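Local coordinates for A-type flavoprotein (Giardia intestinalis, PDB 2Q9U) that scavenges oxygen as a flavodiiron protein, probably passing electrons from a bound FMN to a mu-oxo-diiron centre, at residues A[313-318]-A[354-359]; A[347-352]-A[378-383]. All blocks are in the same frame, centred on the assembly; numbering follows the deposited sequence.

Contact 1. Residues A[313-318]-A[354-359]; sequences FASPTL and NRAVPD. With FMN (flavin mononucleotide), chain F.
Thr317 and Ala356 bring the two backbones together, their CA atoms 4.7 Å apart, where the loop leaving strand 310-314 crosses the start of helix 356-367. Arg355 is the residue just before that helix, in the N-cap position. The grip comes from Thr317: its OG1 accepts the backbone N-H of Ala356 at 3.0 Å (166° at the hydrogen) and also that of Arg355, again at 3.0 Å and nearly as straight. The N-H of the N-cap residue and that of the first helical residue thus share one hydroxyl oxygen from another part of the chain. A water 2.9 Å from Thr317 OG1 also receives a weak bond from Val357 N.

This is the FMN end of a flavodoxin-like domain, the cofactor lying at the C-terminal ends of the parallel strands. With chi1 at -66°, Thr317 CG2 stands anti to the backbone N and meets the pyrimidine end of the flavin, 3.3 Å from FMN N3. Thr317 O accepts a hydrogen bond from FMN O2', 2.9 Å away. The methyl of Ala356 packs 3.4 Å from Pro316 O and covers Ser315 O, which is buried without a hydrogen-bond partner. Ser315 OG donates to Pro316 O and accepts the N-H of Met323.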
loop_
_atom_site.group_PDB
_atom_site.type_symbol
_atom_site.label_atom_id
_atom_site.label_comp_id
_atom_site.label_asym_id
_atom_site.label_seq_id
_atom_site.Cartn_x
_atom_site.Cartn_y
_atom_site.Cartn_z
ATOM N N PHE A 313 15.439 -10.148 -17.380
ATOM C CA PHE A 313 14.068 -9.689 -17.260
ATOM C C PHE A 313 13.114 -10.768 -17.749
ATOM O O PHE A 313 13.347 -11.416 -18.791
ATOM C CB PHE A 313 13.848 -8.414 -18.055
ATOM C CG PHE A 313 14.340 -7.166 -17.350
ATOM C CD1 PHE A 313 15.718 -6.912 -17.230
ATOM C CD2 PHE A 313 13.444 -6.262 -16.807
ATOM C CE1 PHE A 313 16.198 -5.762 -16.580
ATOM C CE2 PHE A 313 13.916 -5.076 -16.174
ATOM C CZ PHE A 313 15.297 -4.843 -16.052
ATOM N N ALA A 314 12.022 -10.937 -17.019
ATOM C CA ALA A 314 11.126 -12.048 -17.303
ATOM C C ALA A 314 9.685 -11.654 -17.068
ATOM O O ALA A 314 9.394 -10.848 -16.195
ATOM C CB ALA A 314 11.492 -13.246 -16.458
ATOM N N SER A 315 8.804 -12.253 -17.857
ATOM C CA SER A 315 7.362 -12.059 -17.713
ATOM C C SER A 315 6.632 -13.167 -18.467
ATOM O O SER A 315 7.076 -13.557 -19.550
ATOM C CB SER A 315 6.949 -10.700 -18.323
ATOM O OG SER A 315 5.546 -10.555 -18.384
ATOM N N PRO A 316 5.487 -13.643 -17.923
ATOM C CA PRO A 316 4.582 -14.381 -18.812
ATOM C C PRO A 316 3.959 -13.475 -19.852
ATOM O O PRO A 316 3.978 -12.233 -19.718
ATOM C CB PRO A 316 3.505 -14.933 -17.845
ATOM C CG PRO A 316 3.505 -14.002 -16.693
ATOM C CD PRO A 316 4.988 -13.599 -16.539
ATOM N N THR A 317 3.434 -14.084 -20.918
ATOM C CA THR A 317 2.673 -13.336 -21.902
ATOM C C THR A 317 1.301 -12.999 -21.307
ATOM O O THR A 317 0.559 -13.880 -20.847
ATOM C CB THR A 317 2.555 -14.097 -23.251
ATOM O OG1 THR A 317 3.862 -14.211 -23.847
ATOM C CG2 THR A 317 1.657 -13.331 -24.231
ATOM N N LEU A 318 1.002 -11.705 -21.275
ATOM C CA LEU A 318 -0.306 -11.231 -20.859
ATOM C C LEU A 318 -0.865 -10.403 -22.007
ATOM O O LEU A 318 -0.274 -9.369 -22.366
ATOM C CB LEU A 318 -0.180 -10.378 -19.590
ATOM C CG LEU A 318 -1.474 -9.762 -19.007
ATOM C CD1 LEU A 318 -2.531 -10.835 -18.659
ATOM C CD2 LEU A 318 -1.142 -8.901 -17.764
ATOM N N ASN A 354 3.810 -17.012 -27.840
ATOM C CA ASN A 354 4.961 -16.414 -27.156
ATOM C C ASN A 354 5.197 -14.962 -27.578
ATOM O O ASN A 354 5.702 -14.702 -28.675
ATOM C CB ASN A 354 6.206 -17.281 -27.395
ATOM C CG ASN A 354 7.489 -16.648 -26.849
ATOM O OD1 ASN A 354 7.499 -16.093 -25.746
ATOM N ND2 ASN A 354 8.570 -16.726 -27.629
ATOM N N ARG A 355 4.820 -14.015 -26.727
ATOM C CA ARG A 355 4.972 -12.589 -27.079
ATOM C C ARG A 355 5.795 -11.757 -26.098
ATOM O O ARG A 355 6.481 -10.819 -26.510
ATOM C CB ARG A 355 3.609 -11.907 -27.322
ATOM C CG ARG A 355 2.798 -12.535 -28.496
ATOM C CD ARG A 355 3.431 -12.211 -29.893
ATOM N NE ARG A 355 3.367 -10.781 -30.177
ATOM C CZ ARG A 355 2.300 -10.126 -30.645
ATOM N NH1 ARG A 355 1.161 -10.759 -30.929
ATOM N NH2 ARG A 355 2.377 -8.815 -30.830
ATOM N N ALA A 356 5.731 -12.102 -24.816
ATOM C CA ALA A 356 6.420 -11.301 -23.788
ATOM C C ALA A 356 7.943 -11.333 -23.985
ATOM O O ALA A 356 8.598 -10.295 -23.974
ATOM C CB ALA A 356 6.048 -11.789 -22.401
ATOM N N VAL A 357 8.492 -12.524 -24.187
ATOM C CA VAL A 357 9.944 -12.681 -24.295
ATOM C C VAL A 357 10.536 -11.954 -25.530
ATOM O O VAL A 357 11.482 -11.190 -25.373
ATOM C CB VAL A 357 10.369 -14.148 -24.184
ATOM C CG1 VAL A 357 11.877 -14.325 -24.502
ATOM C CG2 VAL A 357 10.039 -14.663 -22.762
ATOM N N PRO A 358 9.967 -12.170 -26.747
ATOM C CA PRO A 358 10.345 -11.314 -27.877
ATOM C C PRO A 358 10.259 -9.819 -27.605
ATOM O O PRO A 358 11.168 -9.084 -28.023
ATOM C CB PRO A 358 9.332 -11.733 -28.978
ATOM C CG PRO A 358 9.127 -13.199 -28.671
ATOM C CD PRO A 358 8.999 -13.206 -27.170
ATOM N N ASP A 359 9.184 -9.364 -26.940
ATOM C CA ASP A 359 9.029 -7.947 -26.613
ATOM C C ASP A 359 10.089 -7.498 -25.598
ATOM O O ASP A 359 10.640 -6.416 -25.740
ATOM C CB ASP A 359 7.639 -7.615 -26.053
ATOM C CG ASP A 359 6.555 -7.601 -27.127
ATOM O OD1 ASP A 359 6.881 -7.725 -28.329
ATOM O OD2 ASP A 359 5.376 -7.456 -26.756
HETATM N N1 FMN F . -0.772 -16.598 -22.993
HETATM C C2 FMN F . -0.474 -16.228 -24.271
HETATM O O2 FMN F . 0.270 -16.946 -24.959
HETATM N N3 FMN F . -1.027 -15.078 -24.801
HETATM C C4 FMN F . -1.852 -14.260 -24.046
HETATM O O4 FMN F . -2.196 -13.185 -24.535
HETATM C C4A FMN F . -2.154 -14.628 -22.723
HETATM N N5 FMN F . -3.003 -13.872 -21.920
HETATM C C5A FMN F . -3.273 -14.298 -20.624
HETATM C C6 FMN F . -4.122 -13.548 -19.803
HETATM C C7 FMN F . -4.404 -13.957 -18.487
HETATM C C7M FMN F . -5.478 -13.223 -17.729
HETATM C C8 FMN F . -3.843 -15.129 -17.985
HETATM C C8M FMN F . -4.030 -15.547 -16.547
HETATM C C9 FMN F . -3.000 -15.882 -18.801
HETATM C C9A FMN F . -2.709 -15.477 -20.117
HETATM N N10 FMN F . -1.857 -16.228 -20.924
HETATM C C10 FMN F . -1.606 -15.820 -22.217
HETATM C "C1'" FMN F . -1.222 -17.498 -20.441
HETATM C "C2'" FMN F . -0.046 -17.240 -19.501
HETATM O "O2'" FMN F . 1.061 -16.637 -20.169
HETATM C "C3'" FMN F . 0.261 -18.592 -18.853
HETATM O "O3'" FMN F . -0.763 -18.841 -17.903
HETATM C "C4'" FMN F . 1.598 -18.672 -18.147
HETATM O "O4'" FMN F . 1.873 -20.027 -17.817
HETATM C "C5'" FMN F . 1.609 -17.857 -16.860
HETATM O "O5'" FMN F . 2.936 -17.790 -16.367
HETATM P P FMN F . 3.160 -17.633 -14.799
HETATM O O1P FMN F . 4.606 -17.200 -14.633
HETATM O O2P FMN F . 2.201 -16.587 -14.310
HETATM O O3P FMN F . 2.905 -18.940 -14.066
HETATM O O HOH W 1 6.578 -15.198 -23.635
#

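Contact 2. Residues A[347-352]-A[378-383]; sequences FGAFGW and ITFKFN. With FMN (flavin mononucleotide), chain F.
Phe350 and Phe380 sit on neighbouring parallel strands, of which 378-381 is only weakly bonded; the axes differ by 15°, and Phe350 N donates to Phe380 O at 2.9 Å. From CB, 3.8 Å from FMN O2, the Phe350 side chain runs to CG, which is placed between the backbone N and the carbonyl carbon (chi1 64°) and leans back over strand 378-381. CD1 comes 3.4 Å from Phe380 O, CE1 reaches the Phe380 backbone and CB of Thr379, and CE2 meets CB of Lys381, while Lys381 N stands over one ring face.

Phe350 O takes the N-H of Phe382, and Gly351 CA packs over the Phe382 ring, a CH-pi contact 3.8 Å from its centroid. Gly351 N is shared between FMN N1 and FMN O2, and Trp352 N gives FMN O2 a nearly straight bond of 2.9 Å. The Trp352 indole lies nearly parallel to the flavin, its face over the pyrimidine end, with CH2 3.3 Å from FMN C10. Trp153 of a second subunit meets that indole edge-to-face.

The pair closes the beta-alpha-beta unit around helix 356-367. Strand 378-381 is outermost in the domain's sheet within this chain; Phe347, Ala349, Ile378 and Phe380 face helix 269-283, and Ile378 and Phe380 also touch helix 386-409.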
loop_
_atom_site.group_PDB
_atom_site.type_symbol
_atom_site.label_atom_id
_atom_site.label_comp_id
_atom_site.label_asym_id
_atom_site.label_seq_id
_atom_site.Cartn_x
_atom_site.Cartn_y
_atom_site.Cartn_z
ATOM N N PHE A 347 13.378 -14.444 -20.197
ATOM C CA PHE A 347 12.684 -15.731 -20.217
ATOM C C PHE A 347 11.238 -15.549 -19.773
ATOM O O PHE A 347 10.886 -14.486 -19.297
ATOM C CB PHE A 347 13.398 -16.775 -19.333
ATOM C CG PHE A 347 13.540 -16.364 -17.885
ATOM C CD1 PHE A 347 14.592 -15.526 -17.478
ATOM C CD2 PHE A 347 12.628 -16.808 -16.926
ATOM C CE1 PHE A 347 14.718 -15.126 -16.144
ATOM C CE2 PHE A 347 12.754 -16.405 -15.563
ATOM C CZ PHE A 347 13.819 -15.586 -15.180
ATOM N N GLY A 348 10.406 -16.574 -19.935
ATOM C CA GLY A 348 9.027 -16.449 -19.485
ATOM C C GLY A 348 8.116 -17.507 -20.034
ATOM O O GLY A 348 8.402 -18.101 -21.071
ATOM N N ALA A 349 7.023 -17.729 -19.319
ATOM C CA ALA A 349 5.975 -18.671 -19.729
ATOM C C ALA A 349 5.039 -18.067 -20.764
ATOM O O ALA A 349 4.950 -16.857 -20.914
ATOM C CB ALA A 349 5.190 -19.123 -18.487
ATOM N N PHE A 350 4.320 -18.912 -21.494
ATOM C CA PHE A 350 3.206 -18.436 -22.307
ATOM C C PHE A 350 2.177 -19.563 -22.392
ATOM O O PHE A 350 2.472 -20.713 -22.041
ATOM C CB PHE A 350 3.670 -17.988 -23.706
ATOM C CG PHE A 350 4.246 -19.105 -24.548
ATOM C CD1 PHE A 350 5.584 -19.451 -24.450
ATOM C CD2 PHE A 350 3.428 -19.825 -25.424
ATOM C CE1 PHE A 350 6.128 -20.502 -25.239
ATOM C CE2 PHE A 350 3.952 -20.877 -26.213
ATOM C CZ PHE A 350 5.299 -21.213 -26.113
ATOM N N GLY A 351 0.983 -19.213 -22.842
ATOM C CA GLY A 351 -0.121 -20.155 -22.939
ATOM C C GLY A 351 -0.307 -20.663 -24.350
ATOM O O GLY A 351 -0.449 -21.874 -24.557
ATOM N N TRP A 352 -0.343 -19.756 -25.318
ATOM C CA TRP A 352 -0.606 -20.151 -26.704
ATOM C C TRP A 352 0.256 -19.440 -27.723
ATOM O O TRP A 352 0.570 -20.012 -28.766
ATOM C CB TRP A 352 -2.090 -20.007 -27.071
ATOM C CG TRP A 352 -2.717 -18.701 -26.693
ATOM C CD1 TRP A 352 -2.879 -17.606 -27.482
ATOM C CD2 TRP A 352 -3.253 -18.360 -25.409
ATOM N NE1 TRP A 352 -3.499 -16.600 -26.771
ATOM C CE2 TRP A 352 -3.738 -17.045 -25.494
ATOM C CE3 TRP A 352 -3.365 -19.051 -24.191
ATOM C CZ2 TRP A 352 -4.334 -16.391 -24.404
ATOM C CZ3 TRP A 352 -3.955 -18.403 -23.105
ATOM C CH2 TRP A 352 -4.431 -17.082 -23.226
ATOM N N ILE A 378 14.534 -18.317 -22.792
ATOM C CA ILE A 378 13.868 -19.580 -22.486
ATOM C C ILE A 378 12.383 -19.293 -22.404
ATOM O O ILE A 378 11.970 -18.416 -21.674
ATOM C CB ILE A 378 14.368 -20.233 -21.172
ATOM C CG1 ILE A 378 15.838 -20.663 -21.309
ATOM C CG2 ILE A 378 13.472 -21.416 -20.793
ATOM C CD1 ILE A 378 16.501 -20.990 -20.007
ATOM N N THR A 379 11.594 -19.995 -23.210
ATOM C CA THR A 379 10.147 -19.903 -23.119
ATOM C C THR A 379 9.571 -21.311 -23.014
ATOM O O THR A 379 10.213 -22.301 -23.395
ATOM C CB THR A 379 9.525 -19.160 -24.322
ATOM O OG1 THR A 379 9.876 -19.830 -25.540
ATOM C CG2 THR A 379 10.064 -17.761 -24.400
ATOM N N PHE A 380 8.367 -21.390 -22.471
ATOM C CA PHE A 380 7.703 -22.669 -22.282
ATOM C C PHE A 380 6.212 -22.434 -22.125
ATOM O O PHE A 380 5.778 -21.378 -21.651
ATOM C CB PHE A 380 8.265 -23.409 -21.057
ATOM C CG PHE A 380 8.188 -22.615 -19.787
ATOM C CD1 PHE A 380 9.156 -21.633 -19.498
ATOM C CD2 PHE A 380 7.148 -22.827 -18.887
ATOM C CE1 PHE A 380 9.083 -20.881 -18.330
ATOM C CE2 PHE A 380 7.063 -22.097 -17.713
ATOM C CZ PHE A 380 8.025 -21.113 -17.425
ATOM N N LYS A 381 5.426 -23.419 -22.528
ATOM C CA LYS A 381 3.976 -23.375 -22.403
ATOM C C LYS A 381 3.426 -23.878 -21.072
ATOM O O LYS A 381 3.563 -25.013 -20.733
ATOM C CB LYS A 381 3.304 -24.039 -23.619
ATOM C CG LYS A 381 1.869 -24.272 -23.490
ATOM C CD LYS A 381 1.366 -25.157 -24.619
ATOM C CE LYS A 381 1.840 -24.697 -25.934
ATOM N NZ LYS A 381 0.741 -24.642 -26.938
ATOM N N PHE A 382 2.862 -22.959 -20.322
ATOM C CA PHE A 382 2.141 -23.196 -19.086
ATOM C C PHE A 382 2.943 -23.545 -17.848
ATOM O O PHE A 382 2.842 -22.870 -16.876
ATOM C CB PHE A 382 0.956 -24.111 -19.283
ATOM C CG PHE A 382 -0.221 -23.428 -19.845
ATOM C CD1 PHE A 382 -0.780 -22.357 -19.195
ATOM C CD2 PHE A 382 -0.740 -23.816 -21.042
ATOM C CE1 PHE A 382 -1.808 -21.712 -19.719
ATOM C CE2 PHE A 382 -1.817 -23.160 -21.562
ATOM C CZ PHE A 382 -2.345 -22.109 -20.902
ATOM N N ASN A 383 3.728 -24.599 -17.918
ATOM C CA ASN A 383 4.407 -25.111 -16.754
ATOM C C ASN A 383 5.851 -25.534 -16.980
ATOM O O ASN A 383 6.206 -25.859 -18.055
ATOM C CB ASN A 383 3.565 -26.263 -16.275
ATOM C CG ASN A 383 3.838 -26.643 -14.864
ATOM O OD1 ASN A 383 4.585 -26.029 -14.168
ATOM N ND2 ASN A 383 3.190 -27.678 -14.439
HETATM N N1 FMN F . -0.772 -16.598 -22.993
HETATM C C2 FMN F . -0.474 -16.228 -24.271
HETATM O O2 FMN F . 0.270 -16.946 -24.959
HETATM N N3 FMN F . -1.027 -15.078 -24.801
HETATM C C4 FMN F . -1.852 -14.260 -24.046
HETATM O O4 FMN F . -2.196 -13.185 -24.535
HETATM C C4A FMN F . -2.154 -14.628 -22.723
HETATM N N5 FMN F . -3.003 -13.872 -21.920
HETATM C C5A FMN F . -3.273 -14.298 -20.624
HETATM C C6 FMN F . -4.122 -13.548 -19.803
HETATM C C7 FMN F . -4.404 -13.957 -18.487
HETATM C C7M FMN F . -5.478 -13.223 -17.729
HETATM C C8 FMN F . -3.843 -15.129 -17.985
HETATM C C8M FMN F . -4.030 -15.547 -16.547
HETATM C C9 FMN F . -3.000 -15.882 -18.801
HETATM C C9A FMN F . -2.709 -15.477 -20.117
HETATM N N10 FMN F . -1.857 -16.228 -20.924
HETATM C C10 FMN F . -1.606 -15.820 -22.217
HETATM C "C1'" FMN F . -1.222 -17.498 -20.441
HETATM C "C2'" FMN F . -0.046 -17.240 -19.501
HETATM O "O2'" FMN F . 1.061 -16.637 -20.169
HETATM C "C3'" FMN F . 0.261 -18.592 -18.853
HETATM O "O3'" FMN F . -0.763 -18.841 -17.903
HETATM C "C4'" FMN F . 1.598 -18.672 -18.147
HETATM O "O4'" FMN F . 1.873 -20.027 -17.817
HETATM C "C5'" FMN F . 1.609 -17.857 -16.860
HETATM O "O5'" FMN F . 2.936 -17.790 -16.367
HETATM P P FMN F . 3.160 -17.633 -14.799
HETATM O O1P FMN F . 4.606 -17.200 -14.633
HETATM O O2P FMN F . 2.201 -16.587 -14.310
HETATM O O3P FMN F . 2.905 -18.940 -14.066
#

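How the contacts relate
Following the chain from the N terminus, the four segments come in the order 313-318, 347-352, 354-359 and 378-383, so the contacts cross instead of nesting. Contact 1 closes a loop of 35 residues that contains helix 324-336 and strand 344-350; contact 2 closes one of 25 that contains helix 356-367. Their centres are 8 Å apart. Strands 310-314 and 344-350 are sheet neighbours, and a probable hydrogen bond from Thr317 N to Ala349 O, 3.2 Å, joins the contacts directly. Val357 packs on Phe347, and Asn354 on Thr379. Together they tie three adjacent strands and one helix around the same FMN.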